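Local coordinates for protein thiamine pyrophosphokinase (PDB 2G9Z) that transfers a pyrophosphate group from ATP to thiamine, making the cofactor thiamine pyrophosphate, at residues D246-Y260 against T321-I335. Numbering follows the deposited sequence.
Sequences DIIFLLKKGVNYISY and TGFIVECSDDIVMNI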
ATOM      1  N   ASP A 246       8.756  -4.266  -6.154  1.00 25.69           N
ATOM      2  CA  ASP A 246       9.880  -3.897  -5.315  1.00 24.78           C
ATOM      3  C   ASP A 246      10.144  -4.787  -4.107  1.00 22.48           C
ATOM      4  O   ASP A 246       9.525  -5.833  -3.925  1.00 21.00           O
ATOM      5  CB  ASP A 246       9.643  -2.467  -4.821  1.00 27.77           C
ATOM      6  CG  ASP A 246       8.221  -2.262  -4.298  1.00 29.66           C
ATOM      7  OD1 ASP A 246       7.737  -3.125  -3.537  1.00 32.45           O
ATOM      8  OD2 ASP A 246       7.582  -1.240  -4.639  1.00 27.86           O
ATOM      9  N   ILE A 247      11.102  -4.347  -3.300  1.00 19.78           N
ATOM     10  CA  ILE A 247      11.456  -5.007  -2.059  1.00 17.37           C
ATOM     11  C   ILE A 247      11.242  -3.917  -1.013  1.00 17.87           C
ATOM     12  O   ILE A 247      11.633  -2.759  -1.209  1.00 15.77           O
ATOM     13  CB  ILE A 247      12.917  -5.497  -2.046  1.00 17.50           C
ATOM     14  CG1 ILE A 247      13.179  -6.276  -0.756  1.00 17.18           C
ATOM     15  CG2 ILE A 247      13.880  -4.322  -2.189  1.00 18.64           C
ATOM     16  CD1 ILE A 247      14.446  -7.104  -0.790  1.00 18.79           C
ATOM     17  N   ILE A 248      10.605  -4.290   0.090  1.00 16.57           N
ATOM     18  CA  ILE A 248      10.275  -3.347   1.146  1.00 15.91           C
ATOM     19  C   ILE A 248      10.854  -3.830   2.463  1.00 16.39           C
ATOM     20  O   ILE A 248      10.719  -5.000   2.824  1.00 13.75           O
ATOM     21  CB  ILE A 248       8.742  -3.215   1.250  1.00 16.30           C
ATOM     22  CG1 ILE A 248       8.187  -2.847  -0.129  1.00 14.09           C
ATOM     23  CG2 ILE A 248       8.357  -2.180   2.304  1.00 15.71           C
ATOM     24  CD1 ILE A 248       6.676  -2.878  -0.225  1.00 17.61           C
ATOM     25  N   PHE A 249      11.514  -2.925   3.172  1.00 14.70           N
ATOM     26  CA  PHE A 249      12.135  -3.276   4.439  1.00 15.56           C
ATOM     27  C   PHE A 249      12.175  -2.079   5.357  1.00 16.42           C
ATOM     28  O   PHE A 249      11.788  -0.966   4.984  1.00 14.99           O
ATOM     29  CB  PHE A 249      13.557  -3.815   4.217  1.00 13.50           C
ATOM     30  CG  PHE A 249      14.412  -2.946   3.343  1.00 16.40           C
ATOM     31  CD1 PHE A 249      14.278  -2.981   1.958  1.00 16.38           C
ATOM     32  CD2 PHE A 249      15.336  -2.068   3.904  1.00 15.72           C
ATOM     33  CE1 PHE A 249      15.053  -2.150   1.145  1.00 19.96           C
ATOM     34  CE2 PHE A 249      16.113  -1.237   3.104  1.00 16.26           C
ATOM     35  CZ  PHE A 249      15.971  -1.277   1.722  1.00 17.28           C
ATOM     36  N   LEU A 250      12.664  -2.306   6.565  1.00 17.13           N
ATOM     37  CA  LEU A 250      12.703  -1.243   7.542  1.00 18.01           C
ATOM     38  C   LEU A 250      14.095  -0.693   7.784  1.00 17.43           C
ATOM     39  O   LEU A 250      15.057  -1.442   7.937  1.00 19.98           O
ATOM     40  CB  LEU A 250      12.110  -1.750   8.861  1.00 17.44           C
ATOM     41  CG  LEU A 250      11.628  -0.721   9.885  1.00 21.27           C
ATOM     42  CD1 LEU A 250      10.441   0.040   9.316  1.00 18.94           C
ATOM     43  CD2 LEU A 250      11.227  -1.427  11.178  1.00 19.58           C
ATOM     44  N   LEU A 251      14.194   0.628   7.786  1.00 16.83           N
ATOM     45  CA  LEU A 251      15.446   1.294   8.085  1.00 16.34           C
ATOM     46  C   LEU A 251      15.304   1.483   9.590  1.00 17.37           C
ATOM     47  O   LEU A 251      14.231   1.847  10.070  1.00 15.94           O
ATOM     48  CB  LEU A 251      15.529   2.646   7.374  1.00 16.26           C
ATOM     49  CG  LEU A 251      15.670   2.591   5.851  1.00 17.68           C
ATOM     50  CD1 LEU A 251      15.644   4.000   5.288  1.00 17.55           C
ATOM     51  CD2 LEU A 251      16.976   1.895   5.485  1.00 17.09           C
ATOM     52  N   LYS A 252      16.365   1.216  10.338  1.00 17.81           N
ATOM     53  CA  LYS A 252      16.287   1.337  11.787  1.00 18.84           C
ATOM     54  C   LYS A 252      16.793   2.663  12.324  1.00 20.30           C
ATOM     55  O   LYS A 252      17.744   3.235  11.796  1.00 18.56           O
ATOM     56  CB  LYS A 252      17.069   0.205  12.452  1.00 21.32           C
ATOM     57  CG  LYS A 252      16.616  -1.201  12.072  1.00 25.38           C
ATOM     58  CD  LYS A 252      17.234  -2.218  13.014  1.00 28.35           C
ATOM     59  CE  LYS A 252      16.698  -3.624  12.772  1.00 31.71           C
ATOM     60  NZ  LYS A 252      16.975  -4.501  13.955  1.00 31.41           N
ATOM     61  N   LYS A 253      16.143   3.142  13.382  1.00 21.03           N
ATOM     62  CA  LYS A 253      16.539   4.382  14.037  1.00 22.38           C
ATOM     63  C   LYS A 253      18.062   4.403  14.105  1.00 21.98           C
ATOM     64  O   LYS A 253      18.679   3.444  14.569  1.00 20.47           O
ATOM     65  CB  LYS A 253      15.967   4.422  15.455  1.00 23.17           C
ATOM     66  CG  LYS A 253      16.376   5.635  16.276  1.00 26.68           C
ATOM     67  CD  LYS A 253      15.694   5.591  17.638  1.00 30.55           C
ATOM     68  CE  LYS A 253      15.966   6.842  18.451  1.00 31.29           C
ATOM     69  NZ  LYS A 253      15.321   6.746  19.790  1.00 36.43           N
ATOM     70  N   GLY A 254      18.659   5.494  13.641  1.00 22.06           N
ATOM     71  CA  GLY A 254      20.106   5.596  13.650  1.00 21.87           C
ATOM     72  C   GLY A 254      20.659   5.550  12.235  1.00 21.69           C
ATOM     73  O   GLY A 254      19.959   5.873  11.279  1.00 19.99           O
ATOM     74  N   VAL A 255      21.917   5.142  12.104  1.00 21.45           N
ATOM     75  CA  VAL A 255      22.566   5.057  10.804  1.00 19.16           C
ATOM     76  C   VAL A 255      22.337   3.695  10.146  1.00 19.26           C
ATOM     77  O   VAL A 255      22.447   2.649  10.788  1.00 18.20           O
ATOM     78  CB  VAL A 255      24.092   5.298  10.936  1.00 22.24           C
ATOM     79  CG1 VAL A 255      24.751   5.285   9.561  1.00 21.27           C
ATOM     80  CG2 VAL A 255      24.348   6.631  11.623  1.00 22.12           C
ATOM     81  N   ASN A 256      22.009   3.717   8.860  1.00 17.89           N
ATOM     82  CA  ASN A 256      21.785   2.495   8.100  1.00 17.27           C
ATOM     83  C   ASN A 256      22.672   2.523   6.865  1.00 18.25           C
ATOM     84  O   ASN A 256      22.719   3.521   6.152  1.00 20.65           O
ATOM     85  CB  ASN A 256      20.323   2.393   7.636  1.00 17.80           C
ATOM     86  CG  ASN A 256      19.349   2.222   8.783  1.00 15.82           C
ATOM     87  OD1 ASN A 256      19.091   1.104   9.251  1.00 15.02           O
ATOM     88  ND2 ASN A 256      18.804   3.332   9.248  1.00 13.21           N
ATOM     89  N   TYR A 257      23.386   1.436   6.618  1.00 19.66           N
ATOM     90  CA  TYR A 257      24.222   1.349   5.434  1.00 19.76           C
ATOM     91  C   TYR A 257      23.629   0.233   4.588  1.00 19.71           C
ATOM     92  O   TYR A 257      23.624  -0.926   4.996  1.00 19.63           O
ATOM     93  CB  TYR A 257      25.676   1.027   5.801  1.00 21.71           C
ATOM     94  CG  TYR A 257      26.558   0.746   4.596  1.00 24.70           C
ATOM     95  CD1 TYR A 257      26.620   1.641   3.529  1.00 24.03           C
ATOM     96  CD2 TYR A 257      27.324  -0.419   4.523  1.00 27.37           C
ATOM     97  CE1 TYR A 257      27.423   1.383   2.414  1.00 27.17           C
ATOM     98  CE2 TYR A 257      28.130  -0.688   3.415  1.00 25.90           C
ATOM     99  CZ  TYR A 257      28.175   0.215   2.366  1.00 27.10           C
ATOM    100  OH  TYR A 257      28.967  -0.049   1.270  1.00 26.36           O
ATOM    101  N   ILE A 258      23.093   0.594   3.428  1.00 18.68           N
ATOM    102  CA  ILE A 258      22.492  -0.382   2.527  1.00 19.30           C
ATOM    103  C   ILE A 258      23.522  -0.665   1.446  1.00 19.41           C
ATOM    104  O   ILE A 258      23.937   0.250   0.743  1.00 19.11           O
ATOM    105  CB  ILE A 258      21.199   0.170   1.866  1.00 17.49           C
ATOM    106  CG1 ILE A 258      20.135   0.465   2.928  1.00 18.35           C
ATOM    107  CG2 ILE A 258      20.656  -0.838   0.867  1.00 18.87           C
ATOM    108  CD1 ILE A 258      20.432   1.676   3.797  1.00 19.02           C
ATOM    109  N   SER A 259      23.938  -1.923   1.316  1.00 21.09           N
ATOM    110  CA  SER A 259      24.943  -2.274   0.316  1.00 21.75           C
ATOM    111  C   SER A 259      24.537  -3.424  -0.593  1.00 22.37           C
ATOM    112  O   SER A 259      23.660  -4.221  -0.264  1.00 23.09           O
ATOM    113  CB  SER A 259      26.274  -2.612   0.997  1.00 21.50           C
ATOM    114  OG  SER A 259      26.167  -3.792   1.773  1.00 23.59           O
ATOM    115  N   TYR A 260      25.202  -3.491  -1.742  1.00 21.62           N
ATOM    116  CA  TYR A 260      24.958  -4.513  -2.753  1.00 23.08           C
ATOM    117  C   TYR A 260      26.159  -4.518  -3.699  1.00 23.35           C
ATOM    118  O   TYR A 260      26.896  -3.538  -3.757  1.00 23.67           O
ATOM    119  CB  TYR A 260      23.681  -4.175  -3.525  1.00 21.48           C
ATOM    120  CG  TYR A 260      23.467  -2.683  -3.685  1.00 21.93           C
ATOM    121  CD1 TYR A 260      22.676  -1.974  -2.780  1.00 20.57           C
ATOM    122  CD2 TYR A 260      24.112  -1.972  -4.693  1.00 19.49           C
ATOM    123  CE1 TYR A 260      22.541  -0.595  -2.871  1.00 20.27           C
ATOM    124  CE2 TYR A 260      23.986  -0.591  -4.794  1.00 21.30           C
ATOM    125  CZ  TYR A 260      23.201   0.092  -3.877  1.00 20.52           C
ATOM    126  OH  TYR A 260      23.102   1.461  -3.941  1.00 20.81           O
ATOM    127  N   THR A 321      27.508   0.926  -5.085  1.00 18.15           N
ATOM    128  CA  THR A 321      27.710  -0.241  -4.237  1.00 20.18           C
ATOM    129  C   THR A 321      26.962  -0.135  -2.914  1.00 20.65           C
ATOM    130  O   THR A 321      26.988  -1.058  -2.099  1.00 21.08           O
ATOM    131  CB  THR A 321      29.204  -0.428  -3.929  1.00 21.44           C
ATOM    132  OG1 THR A 321      29.669   0.679  -3.149  1.00 21.20           O
ATOM    133  CG2 THR A 321      30.004  -0.488  -5.221  1.00 22.55           C
ATOM    134  N   GLY A 322      26.307   0.998  -2.698  1.00 19.72           N
ATOM    135  CA  GLY A 322      25.564   1.179  -1.469  1.00 18.03           C
ATOM    136  C   GLY A 322      25.283   2.634  -1.184  1.00 17.89           C
ATOM    137  O   GLY A 322      25.776   3.516  -1.879  1.00 15.94           O
ATOM    138  N   PHE A 323      24.469   2.882  -0.165  1.00 18.20           N
ATOM    139  CA  PHE A 323      24.131   4.239   0.231  1.00 16.91           C
ATOM    140  C   PHE A 323      23.847   4.264   1.725  1.00 17.42           C
ATOM    141  O   PHE A 323      23.685   3.218   2.359  1.00 18.43           O
ATOM    142  CB  PHE A 323      22.913   4.756  -0.545  1.00 16.60           C
ATOM    143  CG  PHE A 323      21.656   3.945  -0.340  1.00 17.95           C
ATOM    144  CD1 PHE A 323      21.391   2.828  -1.133  1.00 18.06           C
ATOM    145  CD2 PHE A 323      20.730   4.311   0.641  1.00 17.37           C
ATOM    146  CE1 PHE A 323      20.214   2.078  -0.956  1.00 16.05           C
ATOM    147  CE2 PHE A 323      19.553   3.577   0.829  1.00 17.84           C
ATOM    148  CZ  PHE A 323      19.293   2.456   0.029  1.00 16.87           C
ATOM    149  N   ILE A 324      23.777   5.460   2.288  1.00 17.81           N
ATOM    150  CA  ILE A 324      23.522   5.591   3.709  1.00 17.23           C
ATOM    151  C   ILE A 324      22.294   6.426   4.041  1.00 16.76           C
ATOM    152  O   ILE A 324      22.057   7.472   3.440  1.00 16.99           O
ATOM    153  CB  ILE A 324      24.728   6.232   4.416  1.00 18.51           C
ATOM    154  CG1 ILE A 324      25.933   5.290   4.341  1.00 19.78           C
ATOM    155  CG2 ILE A 324      24.368   6.583   5.862  1.00 19.44           C
ATOM    156  CD1 ILE A 324      27.221   5.910   4.834  1.00 22.80           C
ATOM    157  N   VAL A 325      21.505   5.950   4.995  1.00 16.08           N
ATOM    158  CA  VAL A 325      20.356   6.720   5.447  1.00 16.75           C
ATOM    159  C   VAL A 325      20.359   6.725   6.961  1.00 18.57           C
ATOM    160  O   VAL A 325      20.425   5.670   7.601  1.00 18.82           O
ATOM    161  CB  VAL A 325      19.003   6.148   4.977  1.00 16.77           C
ATOM    162  CG1 VAL A 325      17.861   6.992   5.565  1.00 15.91           C
ATOM    163  CG2 VAL A 325      18.930   6.152   3.458  1.00 16.48           C
ATOM    164  N   GLU A 326      20.327   7.919   7.532  1.00 18.47           N
ATOM    165  CA  GLU A 326      20.267   8.053   8.977  1.00 20.04           C
ATOM    166  C   GLU A 326      18.849   8.536   9.248  1.00 16.98           C
ATOM    167  O   GLU A 326      18.349   9.412   8.550  1.00 15.18           O
ATOM    168  CB  GLU A 326      21.284   9.077   9.472  1.00 22.48           C
ATOM    169  CG  GLU A 326      21.204   9.339  10.965  1.00 29.69           C
ATOM    170  CD  GLU A 326      22.369  10.164  11.469  1.00 33.19           C
ATOM    171  OE1 GLU A 326      22.746  11.140  10.785  1.00 35.57           O
ATOM    172  OE2 GLU A 326      22.902   9.843  12.552  1.00 34.98           O
ATOM    173  N   CYS A 327      18.192   7.956  10.243  1.00 16.59           N
ATOM    174  CA  CYS A 327      16.821   8.349  10.547  1.00 18.14           C
ATOM    175  C   CYS A 327      16.597   8.471  12.047  1.00 17.65           C
ATOM    176  O   CYS A 327      17.130   7.682  12.820  1.00 18.79           O
ATOM    177  CB  CYS A 327      15.853   7.324   9.958  1.00 18.47           C
ATOM    178  SG  CYS A 327      16.099   5.637  10.561  1.00 21.58           S
ATOM    179  N   SER A 328      15.799   9.455  12.451  1.00 18.86           N
ATOM    180  CA  SER A 328      15.520   9.678  13.869  1.00 20.05           C
ATOM    181  C   SER A 328      14.623   8.613  14.494  1.00 20.89           C
ATOM    182  O   SER A 328      14.453   8.579  15.710  1.00 20.93           O
ATOM    183  CB  SER A 328      14.878  11.049  14.068  1.00 19.54           C
ATOM    184  OG  SER A 328      13.670  11.143  13.343  1.00 16.61           O
ATOM    185  N   ASP A 329      14.052   7.753  13.655  1.00 19.89           N
ATOM    186  CA  ASP A 329      13.162   6.675  14.096  1.00 20.06           C
ATOM    187  C   ASP A 329      12.991   5.699  12.948  1.00 18.55           C
ATOM    188  O   ASP A 329      13.261   6.043  11.792  1.00 16.43           O
ATOM    189  CB  ASP A 329      11.786   7.223  14.480  1.00 22.01           C
ATOM    190  CG  ASP A 329      11.581   7.282  15.973  1.00 27.21           C
ATOM    191  OD1 ASP A 329      11.741   6.234  16.632  1.00 29.18           O
ATOM    192  OD2 ASP A 329      11.256   8.373  16.485  1.00 31.64           O
ATOM    193  N   ASP A 330      12.536   4.488  13.255  1.00 18.66           N
ATOM    194  CA  ASP A 330      12.345   3.484  12.217  1.00 17.40           C
ATOM    195  C   ASP A 330      11.497   4.059  11.089  1.00 16.95           C
ATOM    196  O   ASP A 330      10.564   4.831  11.324  1.00 16.88           O
ATOM    197  CB  ASP A 330      11.644   2.235  12.767  1.00 18.56           C
ATOM    198  CG  ASP A 330      12.504   1.444  13.747  1.00 21.29           C
ATOM    199  OD1 ASP A 330      13.727   1.696  13.839  1.00 20.24           O
ATOM    200  OD2 ASP A 330      11.947   0.550  14.421  1.00 23.27           O
ATOM    201  N   ILE A 331      11.831   3.686   9.862  1.00 15.02           N
ATOM    202  CA  ILE A 331      11.073   4.146   8.715  1.00 13.09           C
ATOM    203  C   ILE A 331      11.191   3.125   7.597  1.00 12.21           C
ATOM    204  O   ILE A 331      12.241   2.511   7.396  1.00 11.64           O
ATOM    205  CB  ILE A 331      11.558   5.543   8.230  1.00 13.98           C
ATOM    206  CG1 ILE A 331      10.648   6.050   7.098  1.00 13.41           C
ATOM    207  CG2 ILE A 331      13.009   5.465   7.774  1.00 14.55           C
ATOM    208  CD1 ILE A 331      10.938   7.504   6.666  1.00 12.45           C
ATOM    209  N   VAL A 332      10.093   2.940   6.881  1.00 11.30           N
ATOM    210  CA  VAL A 332      10.036   1.993   5.781  1.00 13.28           C
ATOM    211  C   VAL A 332      10.721   2.509   4.522  1.00 13.66           C
ATOM    212  O   VAL A 332      10.627   3.688   4.192  1.00 13.91           O
ATOM    213  CB  VAL A 332       8.568   1.677   5.407  1.00 13.79           C
ATOM    214  CG1 VAL A 332       8.512   0.898   4.101  1.00 12.94           C
ATOM    215  CG2 VAL A 332       7.903   0.894   6.531  1.00 15.78           C
ATOM    216  N   MET A 333      11.408   1.612   3.825  1.00 14.25           N
ATOM    217  CA  MET A 333      12.041   1.953   2.560  1.00 13.47           C
ATOM    218  C   MET A 333      11.703   0.880   1.528  1.00 12.77           C
ATOM    219  O   MET A 333      11.714  -0.315   1.825  1.00 11.93           O
ATOM    220  CB  MET A 333      13.568   2.055   2.692  1.00 14.98           C
ATOM    221  CG  MET A 333      14.267   2.246   1.341  1.00 15.77           C
ATOM    222  SD  MET A 333      16.018   2.735   1.458  1.00 16.72           S
ATOM    223  CE  MET A 333      16.124   3.974   0.179  1.00 18.35           C
ATOM    224  N   ASN A 334      11.366   1.320   0.322  1.00 12.64           N
ATOM    225  CA  ASN A 334      11.083   0.398  -0.761  1.00 12.55           C
ATOM    226  C   ASN A 334      12.081   0.714  -1.856  1.00 13.59           C
ATOM    227  O   ASN A 334      12.439   1.873  -2.062  1.00 15.61           O
ATOM    228  CB  ASN A 334       9.659   0.573  -1.307  1.00 12.26           C
ATOM    229  CG  ASN A 334       9.475   1.873  -2.071  1.00 14.64           C
ATOM    230  OD1 ASN A 334       9.569   2.958  -1.505  1.00 14.96           O
ATOM    231  ND2 ASN A 334       9.200   1.766  -3.365  1.00 14.18           N
ATOM    232  N   ILE A 335      12.552  -0.322  -2.532  1.00 14.09           N
ATOM    233  CA  ILE A 335      13.475  -0.157  -3.640  1.00 13.27           C
ATOM    234  C   ILE A 335      12.876  -0.939  -4.790  1.00 15.62           C
ATOM    235  O   ILE A 335      12.567  -2.121  -4.644  1.00 14.12           O
ATOM    236  CB  ILE A 335      14.871  -0.727  -3.325  1.00 14.40           C
ATOM    237  CG1 ILE A 335      15.523   0.077  -2.192  1.00 11.29           C
ATOM    238  CG2 ILE A 335      15.740  -0.685  -4.581  1.00 13.45           C
ATOM    239  CD1 ILE A 335      16.919  -0.413  -1.815  1.00 13.58           C
TER
HETATM  240  O   HOH W   1      12.216   6.027  19.276  1.00 46.73           O
HETATM  241  O   HOH W   2      28.995   1.374  -0.793  0.99 28.57           O
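Leu251 and Val325 meet inside a beta sandwich to which two strand-turn-strand arms contribute, each passing from one sheet into the other. Strand 246-251 pairs antiparallel with 331-335 in one sheet, and 254-259 with 322-327 in the other. Leu251 CD1 touches Val325 CG1 at 3.7 Å, the two side chains crossing at about a right angle; branched and apolar, they suit this buried interior by bringing in no polar group. Also between the sheets, the flat ring of Phe323 takes Ile258 CB over one face, 3.7 Å from its centroid, a CH-pi contact. Phe249 lies alongside Met333, whose flexible thioether brings SD obliquely to the ring, a Met-aromatic contact, while Ile335 CD1 meets the ring edge. Where the two arms turn between sheets, the register shifts by one residue, and the carboxylate of Asp330 supplies an acceptor: OD1 takes a hydrogen bond from Lys253 N at 2.9 Å, and OD2 is held by Asn231. At its phi of 111°, Gly254 bears no CB to strike the preceding carbonyl. The amide of Asn256, with CG anti to its carbonyl carbon (chi1 -67°), folds back to receive Lys252 N on OD1 and give ND2 to Lys252 O. That ND2 also reaches Val325 O at 3.3 Å, from the face opposite to Asn256 N.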